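PDB 3S9J: member of DUF4221 family from Bacteroides vulgatus, which is of unknown function but folds as a six-bladed beta-propeller that carries bound sodium ions. Local coordinates for residues A[22-27]-A[62-67]; A[27-32]-A[46-51]. One frame throughout, in Å; residues are numbered along the deposited sequence. Where two conformers were deposited one is given.

Contact 1 of 2, residues A[22-27]-A[62-67]; sequences EQTYYL and QQIAKR. With NA (sodium ion), chain C; FMT (formic acid), chain K.
The guanidinium group of Arg-67 reaches across to the loop at Gln-23 and Thr-24, where one flat group serves two acceptors. Its NH2 points edge-on at Thr-24 OG1 (2.9 Å, N-H...O 166°), with the hydroxyl oxygen only 9° out of the guanidinium plane. NH1 makes a weak, bent bond to the carbonyl O of Gln-23 at 3.1 Å, while CB of Gln-23 lies over one face of the group, 3.8 Å from NH2. Arg-67 leaves its strand with CG anti to the backbone N (chi1 -178°) and bends at chi3; its side chain and that of Thr-24 run past each other in opposite directions. Threonine suits its place because OG1 offers an acceptor to Arg-67 NH2. CD1 of Ile-64 lies 3.9 Å from that oxygen, and the backbone O of Thr-24 binds sodium at 2.3 Å. Two waters, Asp-21 O and Asn-353 OD1 complete the metal site. The contact joins the loop leaving strand 8-19, part of the sheet of C-terminal strands, to edge strand 63-69 of the next blade. Arg-67 NH1 also forms a salt bridge with Asp-53 OD2, on strand 53-58. A leucine in place of Arg-67 would probably leave Thr-24 OG1 without this donor and Asp-53 without its salt-bridge partner. Asp-53 probably offsets the charge of the guanidinium, whose N-H groups also bond the loop, while sodium holds that loop through the Thr-24 carbonyl.

Contact 2 of 2, residues A[27-32]-A[46-51]; sequences LSKSMF and NTQKSL
Gln-48 sets CG beside its backbone N (chi1 -66°) and folds again at chi2 (-64°), which brings CG within 3.3 Å of the carbonyl O of Leu-27 and swings the amide toward Lys-29. In this propeller blade the contact joins the segment leading into innermost strand 31-36 with the loop between strands 39-46 and 53-58, where Gln-48 to Leu-51 form a type II' beta turn. The long chain of Lys-29 is extended and crosses Gln-48 at about a right angle, laying CG and CD each 3.9 Å from OE1. Lysine fits here because its methylenes can pass an amide while its ammonium group makes a cation-pi contact with Tyr-133. Ser-28 OG accepts from the N of Ser-30, an ST turn, and also bonds to Glu-45 O. The direct touches are van der Waals in kind, and the polar matching is left to two waters. One gives hydrogen bonds to Leu-27 O and Asn-46 OD1 and accepts one from Gln-48 N, tying both backbones together. A glutamine can reach the second with its carbonyl: that water accepts from Lys-29 N at 2.9 Å and donates to Gln-48 OE1 at 3.2 Å.

Contact 1 is partly buried, with Thr-24 enclosed near the sodium, whereas contact 2 is a surface contact between partly exposed side chains. Both reach the same four-stranded blade, contact 1 at outermost strand 63-69 and contact 2 in the loop residues just before strand 31-36, the innermost; they share Leu-27, within the run 22-32. Their chemistry differs accordingly: a charged group bonds directly to the loop in contact 1, while water mediates the polar links of contact 2. Asn-46 joins the two, its ND2 probably donating to Gln-23 O (2.9 Å) and its OD1 probably accepting from Tyr-25 N (3.0 Å). Asp-53 serves both, in a salt bridge with Arg-67 and as acceptor (OD1) for Asn-46 ND2.

Contact 1 of 2, residues A[22-27]-A[62-67]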
ATOM      1  N   GLU A  22      -8.732  -5.868  23.670  1.00 24.98           N
ATOM      2  CA  GLU A  22      -7.360  -6.425  23.617  1.00 27.00           C
ATOM      3  C   GLU A  22      -7.148  -7.443  22.489  1.00 26.14           C
ATOM      4  O   GLU A  22      -6.011  -7.740  22.138  1.00 25.51           O
ATOM      5  CB  GLU A  22      -7.006  -7.090  24.957  1.00 28.11           C
ATOM      6  CG  GLU A  22      -7.679  -8.380  25.268  1.00 34.04           C
ATOM      7  CD  GLU A  22      -9.107  -8.243  25.819  1.00 38.29           C
ATOM      8  OE1 GLU A  22      -9.604  -7.085  26.012  1.00 34.43           O
ATOM      9  OE2 GLU A  22      -9.696  -9.316  26.056  1.00 39.66           O
ATOM     10  N   GLN A  23      -8.232  -8.012  21.942  1.00 22.73           N
ATOM     11  CA  GLN A  23      -8.109  -8.979  20.860  1.00 22.92           C
ATOM     12  C   GLN A  23      -7.842  -8.378  19.481  1.00 22.34           C
ATOM     13  O   GLN A  23      -7.533  -9.125  18.542  1.00 22.75           O
ATOM     14  CB  GLN A  23      -9.377  -9.853  20.759  1.00 25.41           C
ATOM     15  CG  GLN A  23      -9.530 -10.854  21.894  1.00 34.41           C
ATOM     16  CD  GLN A  23     -10.450 -12.002  21.442  1.00 46.15           C
ATOM     17  OE1 GLN A  23     -11.669 -11.820  21.353  1.00 36.97           O
ATOM     18  NE2 GLN A  23      -9.858 -13.155  21.072  1.00 44.16           N
ATOM     19  N   THR A  24      -7.989  -7.066  19.338  1.00 20.27           N
ATOM     20  CA  THR A  24      -7.759  -6.413  18.047  1.00 19.51           C
ATOM     21  C   THR A  24      -6.906  -5.188  18.252  1.00 21.62           C
ATOM     22  O   THR A  24      -7.331  -4.261  18.922  1.00 20.63           O
ATOM     23  CB  THR A  24      -9.088  -6.007  17.352  1.00 22.65           C
ATOM     24  OG1 THR A  24     -10.008  -7.111  17.448  1.00 22.07           O
ATOM     25  CG2 THR A  24      -8.805  -5.638  15.856  1.00 20.28           C
ATOM     26  N   TYR A  25      -5.714  -5.146  17.653  1.00 20.58           N
ATOM     27  CA  TYR A  25      -4.875  -3.954  17.756  1.00 21.18           C
ATOM     28  C   TYR A  25      -5.311  -2.950  16.719  1.00 22.57           C
ATOM     29  O   TYR A  25      -5.785  -3.324  15.620  1.00 24.10           O
ATOM     30  CB  TYR A  25      -3.409  -4.318  17.554  1.00 20.38           C
ATOM     31  CG  TYR A  25      -2.450  -3.215  17.915  1.00 19.81           C
ATOM     32  CD1 TYR A  25      -2.412  -2.701  19.203  1.00 25.45           C
ATOM     33  CD2 TYR A  25      -1.600  -2.672  16.960  1.00 20.38           C
ATOM     34  CE1 TYR A  25      -1.530  -1.661  19.526  1.00 26.85           C
ATOM     35  CE2 TYR A  25      -0.698  -1.670  17.287  1.00 24.27           C
ATOM     36  CZ  TYR A  25      -0.677  -1.193  18.581  1.00 25.66           C
ATOM     37  OH  TYR A  25       0.172  -0.186  18.934  1.00 27.93           O
ATOM     38  N   TYR A  26      -5.165  -1.658  17.034  1.00 19.47           N
ATOM     39  CA  TYR A  26      -5.767  -0.614  16.167  1.00 21.43           C
ATOM     40  C   TYR A  26      -5.036  -0.422  14.846  1.00 20.61           C
ATOM     41  O   TYR A  26      -5.568   0.175  13.923  1.00 21.53           O
ATOM     42  CB  TYR A  26      -5.897   0.745  16.872  1.00 19.59           C
ATOM     43  CG  TYR A  26      -4.564   1.449  17.090  1.00 21.10           C
ATOM     44  CD1 TYR A  26      -4.024   2.308  16.141  1.00 21.29           C
ATOM     45  CD2 TYR A  26      -3.831   1.196  18.222  1.00 21.73           C
ATOM     46  CE1 TYR A  26      -2.778   2.911  16.317  1.00 23.43           C
ATOM     47  CE2 TYR A  26      -2.588   1.820  18.422  1.00 23.61           C
ATOM     48  CZ  TYR A  26      -2.092   2.674  17.463  1.00 26.16           C
ATOM     49  OH  TYR A  26      -0.868   3.247  17.671  1.00 28.36           O
ATOM     50  N   LEU A  27      -3.801  -0.895  14.771  1.00 20.90           N
ATOM     51  CA  LEU A  27      -2.968  -0.768  13.570  0.50 19.54           C
ATOM     52  C   LEU A  27      -2.931  -2.065  12.792  1.00 19.40           C
ATOM     53  O   LEU A  27      -2.652  -3.122  13.364  1.00 20.91           O
ATOM     54  CB  LEU A  27      -1.528  -0.429  13.944  0.50 19.31           C
ATOM     55  CG  LEU A  27      -0.537  -0.369  12.775  0.50 20.53           C
ATOM     56  CD1 LEU A  27      -0.919   0.776  11.865  0.50 17.36           C
ATOM     57  CD2 LEU A  27       0.881  -0.195  13.300  0.50 21.37           C
ATOM     58  N   GLN A  62     -20.667  -0.463  11.659  1.00 28.86           N
ATOM     59  CA  GLN A  62     -19.543  -0.018  12.494  1.00 26.69           C
ATOM     60  C   GLN A  62     -19.204  -0.974  13.642  1.00 24.98           C
ATOM     61  O   GLN A  62     -19.138  -0.571  14.808  1.00 28.59           O
ATOM     62  CB  GLN A  62     -19.782   1.402  12.996  1.00 27.51           C
ATOM     63  CG  GLN A  62     -19.963   2.376  11.821  1.00 30.97           C
ATOM     64  CD  GLN A  62     -20.038   3.835  12.230  1.00 36.93           C
ATOM     65  OE1 GLN A  62     -19.223   4.326  12.990  1.00 30.43           O
ATOM     66  NE2 GLN A  62     -21.022   4.534  11.706  1.00 41.78           N
ATOM     67  N   GLN A  63     -18.956  -2.228  13.285  1.00 24.68           N
ATOM     68  CA  GLN A  63     -18.626  -3.256  14.264  1.00 23.67           C
ATOM     69  C   GLN A  63     -17.813  -4.357  13.598  1.00 24.78           C
ATOM     70  O   GLN A  63     -17.658  -4.388  12.382  1.00 25.98           O
ATOM     71  CB  GLN A  63     -19.925  -3.823  14.887  1.00 26.39           C
ATOM     72  CG  GLN A  63     -20.710  -4.641  13.939  1.00 27.83           C
ATOM     73  CD  GLN A  63     -21.947  -5.266  14.627  1.00 30.00           C
ATOM     74  OE1 GLN A  63     -22.690  -4.586  15.301  1.00 32.61           O
ATOM     75  NE2 GLN A  63     -22.105  -6.555  14.478  1.00 36.27           N
ATOM     76  N   ILE A  64     -17.293  -5.272  14.406  1.00 24.22           N
ATOM     77  CA  ILE A  64     -16.685  -6.492  13.899  1.00 23.62           C
ATOM     78  C   ILE A  64     -17.735  -7.445  13.323  1.00 23.30           C
ATOM     79  O   ILE A  64     -18.727  -7.772  14.004  1.00 24.70           O
ATOM     80  CB  ILE A  64     -15.838  -7.194  14.999  1.00 22.16           C
ATOM     81  CG1 ILE A  64     -14.642  -6.280  15.351  1.00 24.99           C
ATOM     82  CG2 ILE A  64     -15.340  -8.552  14.530  1.00 23.58           C
ATOM     83  CD1 ILE A  64     -13.819  -6.790  16.553  1.00 21.62           C
ATOM     84  N   ALA A  65     -17.495  -7.874  12.088  1.00 22.33           N
ATOM     85  CA  ALA A  65     -18.346  -8.899  11.401  1.00 24.00           C
ATOM     86  C   ALA A  65     -17.908 -10.320  11.709  1.00 26.63           C
ATOM     87  O   ALA A  65     -18.754 -11.193  11.909  1.00 26.67           O
ATOM     88  CB  ALA A  65     -18.308  -8.708   9.869  1.00 22.94           C
ATOM     89  N   LYS A  66     -16.613 -10.584  11.622  1.00 23.94           N
ATOM     90  CA  LYS A  66     -16.090 -11.899  11.931  1.00 26.03           C
ATOM     91  C   LYS A  66     -14.597 -11.856  12.168  1.00 23.26           C
ATOM     92  O   LYS A  66     -13.946 -10.856  11.854  1.00 23.08           O
ATOM     93  CB  LYS A  66     -16.425 -12.934  10.876  1.00 27.46           C
ATOM     94  CG  LYS A  66     -15.780 -12.840   9.578  1.00 28.68           C
ATOM     95  CD  LYS A  66     -16.314 -13.974   8.643  1.00 32.75           C
ATOM     96  CE  LYS A  66     -15.720 -13.898   7.275  1.00 33.75           C
ATOM     97  NZ  LYS A  66     -16.547 -14.609   6.214  1.00 31.07           N
ATOM     98  N   ARG A  67     -14.100 -12.960  12.701  1.00 21.33           N
ATOM     99  CA  ARG A  67     -12.692 -13.140  13.009  1.00 21.91           C
ATOM    100  C   ARG A  67     -12.266 -14.419  12.343  1.00 24.07           C
ATOM    101  O   ARG A  67     -12.880 -15.484  12.547  1.00 23.85           O
ATOM    102  CB  ARG A  67     -12.496 -13.227  14.518  1.00 23.41           C
ATOM    103  CG  ARG A  67     -11.071 -13.357  14.992  1.00 24.62           C
ATOM    104  CD  ARG A  67     -11.004 -13.255  16.504  1.00 23.35           C
ATOM    105  NE  ARG A  67     -11.458 -11.943  16.981  1.00 23.15           N
ATOM    106  CZ  ARG A  67     -10.730 -10.839  17.076  1.00 22.82           C
ATOM    107  NH1 ARG A  67      -9.441 -10.826  16.759  1.00 23.01           N
ATOM    108  NH2 ARG A  67     -11.292  -9.729  17.536  1.00 21.93           N
TER
HETATM  109 NA    NA C 401      -7.010  -3.298  20.970  1.00 25.09          NA
HETATM  110  C   FMT K 409      -0.325   6.173  15.920  1.00 31.05           C
HETATM  111  O1  FMT K 409       0.318   7.213  15.597  1.00 32.11           O
HETATM  112  O2  FMT K 409       0.185   5.047  16.031  1.00 32.97           O
HETATM  113  O   HOH W   1      -4.976  -5.011  21.240  1.00 37.54           O
HETATM  114  O   HOH W   2      -5.552  -1.516  20.269  1.00 21.79           O

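Contact 2 of 2, residues A[27-32]-A[46-51]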
ATOM      1  N   LEU A  27      -3.801  -0.895  14.771  1.00 20.90           N
ATOM      2  CA  LEU A  27      -2.968  -0.768  13.570  0.50 19.54           C
ATOM      3  C   LEU A  27      -2.931  -2.065  12.792  1.00 19.40           C
ATOM      4  O   LEU A  27      -2.652  -3.122  13.364  1.00 20.91           O
ATOM      5  CB  LEU A  27      -1.528  -0.429  13.944  0.50 19.31           C
ATOM      6  CG  LEU A  27      -0.537  -0.369  12.775  0.50 20.53           C
ATOM      7  CD1 LEU A  27      -0.919   0.776  11.865  0.50 17.36           C
ATOM      8  CD2 LEU A  27       0.881  -0.195  13.300  0.50 21.37           C
ATOM      9  N   SER A  28      -3.188  -1.962  11.485  1.00 18.92           N
ATOM     10  CA  SER A  28      -2.931  -3.016  10.538  1.00 19.13           C
ATOM     11  C   SER A  28      -2.126  -2.480   9.378  1.00 19.16           C
ATOM     12  O   SER A  28      -2.394  -1.371   8.918  1.00 20.40           O
ATOM     13  CB  SER A  28      -4.239  -3.558   9.960  1.00 17.81           C
ATOM     14  OG  SER A  28      -3.924  -4.569   8.963  1.00 18.34           O
ATOM     15  N   LYS A  29      -1.168  -3.277   8.901  1.00 19.09           N
ATOM     16  CA  LYS A  29      -0.394  -2.940   7.700  1.00 20.35           C
ATOM     17  C   LYS A  29      -0.947  -3.590   6.441  1.00 20.65           C
ATOM     18  O   LYS A  29      -0.377  -3.411   5.369  1.00 21.40           O
ATOM     19  CB  LYS A  29       1.080  -3.324   7.865  1.00 19.83           C
ATOM     20  CG  LYS A  29       1.775  -2.505   8.966  1.00 20.41           C
ATOM     21  CD  LYS A  29       3.276  -2.776   8.989  1.00 24.55           C
ATOM     22  CE  LYS A  29       4.022  -1.918   9.983  1.00 30.54           C
ATOM     23  NZ  LYS A  29       5.487  -2.377  10.057  1.00 28.28           N
ATOM     24  N   SER A  30      -2.061  -4.305   6.561  1.00 18.91           N
ATOM     25  CA  SER A  30      -2.668  -4.975   5.414  1.00 18.71           C
ATOM     26  C   SER A  30      -4.198  -4.963   5.592  1.00 18.91           C
ATOM     27  O   SER A  30      -4.822  -5.956   6.033  1.00 19.95           O
ATOM     28  CB  SER A  30      -2.120  -6.375   5.289  1.00 18.81           C
ATOM     29  OG  SER A  30      -2.559  -6.997   4.067  1.00 19.12           O
HETATM   30  N   MSE A  31      -4.777  -3.809   5.276  1.00 19.64           N
HETATM   31  CA  MSE A  31      -6.217  -3.601   5.423  1.00 18.76           C
HETATM   32  C   MSE A  31      -6.770  -3.126   4.091  1.00 21.14           C
HETATM   33  O   MSE A  31      -6.255  -2.199   3.494  1.00 21.90           O
HETATM   34  CB  MSE A  31      -6.593  -2.583   6.527  1.00 23.46           C
HETATM   35  CG  MSE A  31      -5.760  -1.419   6.661  1.00 28.46           C
HETATM   36 SE   MSE A  31      -6.929  -0.093   7.632  0.75 27.50          SE
HETATM   37  CE  MSE A  31      -7.331   0.905   5.966  1.00 25.76           C
ATOM     38  N   PHE A  32      -7.794  -3.823   3.620  1.00 21.46           N
ATOM     39  CA  PHE A  32      -8.379  -3.554   2.315  1.00 19.59           C
ATOM     40  C   PHE A  32      -9.889  -3.606   2.374  1.00 21.70           C
ATOM     41  O   PHE A  32     -10.465  -4.512   2.959  1.00 22.50           O
ATOM     42  CB  PHE A  32      -7.946  -4.618   1.324  1.00 20.84           C
ATOM     43  CG  PHE A  32      -6.443  -4.681   1.089  1.00 19.24           C
ATOM     44  CD1 PHE A  32      -5.799  -3.651   0.445  1.00 22.86           C
ATOM     45  CD2 PHE A  32      -5.697  -5.770   1.540  1.00 20.52           C
ATOM     46  CE1 PHE A  32      -4.419  -3.709   0.226  1.00 22.36           C
ATOM     47  CE2 PHE A  32      -4.343  -5.863   1.300  1.00 20.00           C
ATOM     48  CZ  PHE A  32      -3.684  -4.806   0.643  1.00 21.46           C
ATOM     49  N   ASN A  46      -4.749  -8.654  11.431  1.00 18.78           N
ATOM     50  CA  ASN A  46      -4.509  -8.302  12.856  1.00 16.99           C
ATOM     51  C   ASN A  46      -3.345  -9.153  13.350  1.00 19.27           C
ATOM     52  O   ASN A  46      -3.518 -10.091  14.142  1.00 19.85           O
ATOM     53  CB  ASN A  46      -5.814  -8.590  13.613  1.00 20.55           C
ATOM     54  CG  ASN A  46      -5.756  -8.252  15.082  1.00 20.42           C
ATOM     55  OD1 ASN A  46      -5.209  -7.208  15.475  1.00 19.95           O
ATOM     56  ND2 ASN A  46      -6.338  -9.133  15.921  1.00 19.72           N
ATOM     57  N   THR A  47      -2.154  -8.807  12.853  1.00 18.56           N
ATOM     58  CA  THR A  47      -0.945  -9.589  13.141  1.00 19.25           C
ATOM     59  C   THR A  47       0.106  -8.759  13.874  1.00 21.25           C
ATOM     60  O   THR A  47       1.247  -9.216  14.064  1.00 24.41           O
ATOM     61  CB  THR A  47      -0.323 -10.148  11.836  1.00 20.73           C
ATOM     62  OG1 THR A  47      -0.179  -9.077  10.906  1.00 20.94           O
ATOM     63  CG2 THR A  47      -1.238 -11.262  11.263  1.00 22.45           C
ATOM     64  N   GLN A  48      -0.244  -7.542  14.278  1.00 20.77           N
ATOM     65  CA  GLN A  48       0.712  -6.729  15.052  1.00 21.94           C
ATOM     66  C   GLN A  48       0.865  -7.279  16.463  1.00 22.27           C
ATOM     67  O   GLN A  48      -0.032  -7.901  17.027  1.00 20.17           O
ATOM     68  CB  GLN A  48       0.302  -5.272  15.120  1.00 22.78           C
ATOM     69  CG  GLN A  48       0.333  -4.571  13.779  1.00 23.09           C
ATOM     70  CD  GLN A  48       1.717  -4.477  13.182  1.00 28.74           C
ATOM     71  OE1 GLN A  48       1.942  -4.839  12.029  1.00 39.09           O
ATOM     72  NE2 GLN A  48       2.623  -4.032  13.946  1.00 29.65           N
ATOM     73  N   LYS A  49       2.031  -7.057  17.032  1.00 22.74           N
ATOM     74  CA  LYS A  49       2.283  -7.450  18.398  1.00 24.35           C
ATOM     75  C   LYS A  49       2.028  -8.908  18.624  1.00 23.37           C
ATOM     76  O   LYS A  49       2.494  -9.724  17.834  1.00 22.83           O
ATOM     77  CB  LYS A  49       1.559  -6.488  19.395  1.00 25.28           C
ATOM     78  CG  LYS A  49       1.940  -5.057  19.207  1.00 25.07           C
ATOM     79  CD  LYS A  49       1.307  -4.178  20.339  1.00 29.83           C
ATOM     80  CE  LYS A  49       1.982  -2.869  20.499  1.00 44.00           C
ATOM     81  NZ  LYS A  49       1.485  -2.240  21.772  1.00 45.34           N
ATOM     82  N   SER A  50       1.306  -9.307  19.667  1.00 23.91           N
ATOM     83  CA  SER A  50       1.099 -10.711  19.963  0.50 24.28           C
ATOM     84  C   SER A  50      -0.101 -11.292  19.223  1.00 24.50           C
ATOM     85  O   SER A  50      -0.407 -12.458  19.352  1.00 27.62           O
ATOM     86  CB  SER A  50       0.908 -10.905  21.477  0.50 26.40           C
ATOM     87  OG  SER A  50      -0.256 -10.227  21.912  0.50 26.34           O
ATOM     88  N   LEU A  51      -0.814 -10.449  18.481  1.00 21.55           N
ATOM     89  CA  LEU A  51      -2.039 -10.881  17.820  0.60 19.87           C
ATOM     90  C   LEU A  51      -1.717 -11.605  16.527  1.00 20.42           C
ATOM     91  O   LEU A  51      -0.702 -11.348  15.896  1.00 20.91           O
ATOM     92  CB  LEU A  51      -2.931  -9.686  17.504  0.60 22.23           C
ATOM     93  CG  LEU A  51      -3.334  -8.940  18.786  0.60 25.09           C
ATOM     94  CD1 LEU A  51      -3.957  -7.678  18.438  0.60 26.29           C
ATOM     95  CD2 LEU A  51      -4.251  -9.807  19.665  0.60 17.22           C
TER
HETATM   96  O   HOH W   3      -2.942  -5.812  14.362  1.00 21.78           O
HETATM   97  O   HOH W   4      -0.401  -5.759  10.122  1.00 29.60           O